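Local coordinates for antifreeze protein (Uncultured bacterium, PDB 6EIO) that probably binds to ice crystals and limits their growth, using two faces that interact with ice, at residues T26-G31 / A98-S103. Residues are numbered along the deposited sequence; the frame is centred on the assembly and turned at random. Where two conformers were deposited one is given.
Sequences TPITLG and AARVAS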
loop_
_atom_site.group_PDB
_atom_site.type_symbol
_atom_site.label_atom_id
_atom_site.label_comp_id
_atom_site.label_asym_id
_atom_site.label_seq_id
_atom_site.Cartn_x
_atom_site.Cartn_y
_atom_site.Cartn_z
ATOM N N THR A 26 10.416 -7.904 -10.823
ATOM C CA THR A 26 11.325 -6.842 -10.436
ATOM C C THR A 26 10.609 -5.900 -9.467
ATOM O O THR A 26 9.374 -5.832 -9.431
ATOM C CB THR A 26 11.774 -6.044 -11.662
ATOM O OG1 THR A 26 10.625 -5.460 -12.274
ATOM C CG2 THR A 26 12.514 -6.927 -12.665
ATOM N N PRO A 27 11.361 -5.137 -8.680
ATOM C CA PRO A 27 10.724 -4.102 -7.872
ATOM C C PRO A 27 9.984 -3.122 -8.767
ATOM O O PRO A 27 10.277 -2.970 -9.955
ATOM C CB PRO A 27 11.906 -3.432 -7.154
ATOM C CG PRO A 27 13.007 -4.446 -7.199
ATOM C CD PRO A 27 12.820 -5.161 -8.497
ATOM N N ILE A 28 8.999 -2.456 -8.179
ATOM C CA ILE A 28 8.281 -1.370 -8.842
ATOM C C ILE A 28 8.920 -0.057 -8.400
ATOM O O ILE A 28 8.827 0.328 -7.228
ATOM C CB ILE A 28 6.788 -1.396 -8.516
ATOM C CG1 ILE A 28 6.191 -2.677 -9.087
ATOM C CG2 ILE A 28 6.078 -0.156 -9.085
ATOM C CD1 ILE A 28 4.796 -2.940 -8.630
ATOM N N THR A 29 9.570 0.639 -9.324
ATOM C CA THR A 29 10.185 1.927 -9.027
ATOM C C THR A 29 9.111 2.919 -8.601
ATOM O O THR A 29 8.160 3.143 -9.359
ATOM C CB THR A 29 10.859 2.419 -10.316
ATOM O OG1 THR A 29 11.949 1.559 -10.642
ATOM C CG2 THR A 29 11.392 3.824 -10.153
ATOM N N LEU A 30 9.280 3.534 -7.433
ATOM C CA LEU A 30 8.380 4.563 -6.932
ATOM C C LEU A 30 8.930 5.963 -7.141
ATOM O O LEU A 30 8.230 6.945 -6.860
ATOM C CB LEU A 30 8.098 4.350 -5.439
ATOM C CG LEU A 30 7.501 2.992 -5.089
ATOM C CD1 LEU A 30 7.351 2.887 -3.575
ATOM C CD2 LEU A 30 6.172 2.717 -5.786
ATOM N N GLY A 31 10.157 6.077 -7.626
ATOM C CA GLY A 31 10.697 7.388 -7.893
ATOM C C GLY A 31 10.667 8.280 -6.663
ATOM O O GLY A 31 11.046 7.886 -5.547
ATOM N N ALA A 98 0.110 -2.248 -12.970
ATOM C CA ALA A 98 -1.102 -2.735 -13.621
ATOM C C ALA A 98 -0.807 -3.464 -14.926
ATOM O O ALA A 98 -1.612 -4.299 -15.358
ATOM C CB ALA A 98 -2.047 -1.565 -13.888
ATOM N N ALA A 99 0.300 -3.143 -15.589
ATOM C CA ALA A 99 0.606 -3.713 -16.891
ATOM C C ALA A 99 1.351 -5.027 -16.806
ATOM O O ALA A 99 1.468 -5.719 -17.822
ATOM C CB ALA A 99 1.449 -2.733 -17.707
ATOM N N ARG A 100 1.865 -5.401 -15.645
ATOM C CA ARG A 100 2.673 -6.606 -15.583
ATOM C C ARG A 100 1.852 -7.836 -15.930
ATOM O O ARG A 100 0.695 -7.957 -15.532
ATOM C CB ARG A 100 3.299 -6.749 -14.217
ATOM C CG ARG A 100 4.288 -5.655 -14.045
ATOM C CD ARG A 100 4.986 -5.737 -12.767
ATOM N NE ARG A 100 5.995 -4.687 -12.688
ATOM C CZ ARG A 100 7.104 -4.800 -11.975
ATOM N NH1 ARG A 100 7.341 -5.912 -11.291
ATOM N NH2 ARG A 100 7.961 -3.785 -11.897
ATOM N N VAL A 101 2.473 -8.747 -16.676
ATOM C CA VAL A 101 1.878 -10.030 -17.020
ATOM C C VAL A 101 2.953 -11.101 -16.936
ATOM O O VAL A 101 4.133 -10.831 -17.154
ATOM C CB VAL A 101 1.248 -10.039 -18.435
ATOM C CG1 VAL A 101 0.021 -9.148 -18.498
ATOM C CG2 VAL A 101 2.269 -9.622 -19.492
ATOM N N ALA A 102 2.538 -12.329 -16.645
ATOM C CA ALA A 102 3.431 -13.468 -16.677
ATOM C C ALA A 102 2.600 -14.713 -16.906
ATOM O O ALA A 102 1.474 -14.821 -16.423
ATOM C CB ALA A 102 4.184 -13.616 -15.356
ATOM N N SER A 103 3.182 -15.678 -17.620
ATOM C CA SER A 103 2.442 -16.892 -17.960
ATOM C C SER A 103 2.018 -17.668 -16.719
ATOM O O SER A 103 1.023 -18.404 -16.755
ATOM C CB SER A 103 3.283 -17.792 -18.865
ATOM O OG SER A 103 4.493 -18.175 -18.236
#
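Arg100 meets Thr26, Pro27 and Ile28 with the far end of its side chain. In the segment 98-103, it sits where helix 81-99 gives way to a loop. Its CA is still 10.1 Å from the CA of Thr26, so the side chain spans the gap. The side chain of Arg100 is extended from CG to NE (chi2 -178°, chi3 177°), which carries the guanidinium to the backbone of the loop 26-31. Arg100 NH1 donates to Thr26 O at 2.8 Å, with an N-H...O angle of 162°. Arg100 NH2 donates to Pro27 O at 3.1 Å. That second bond is more bent, and the donor stands above the carbonyl plane of Pro27. Both oxygens lie near the guanidinium plane, so two successive carbonyls are held along one edge of the group. Ile28 lies over one face, where its CG1 sits over the NH2 side and not over the middle, 3.5 Å from Arg100 NH2. Thr26 OG1 also comes within 3.2 Å of Arg100 NH2. Outside the two segments, NE forms a salt bridge with Asp96 on helix 81-99, and NH1 also donates to OE1 of Gln25. Asp96 therefore probably helps to position the guanidinium for Thr26 and Pro27. An alanine in place of Arg100 would probably leave the carbonyls of Thr26 and Pro27 without these donors and Asp96 without its positive mate. The contact ties the loop before strand 36-40 to the end of the helix that runs alongside the beta-solenoid of this ice-binding fold. Its chemistry is one cation shared among two backbone carbonyls, the amide oxygen of Gln25 and the carboxylate of Asp96, which is likely to limit rotation of the guanidinium.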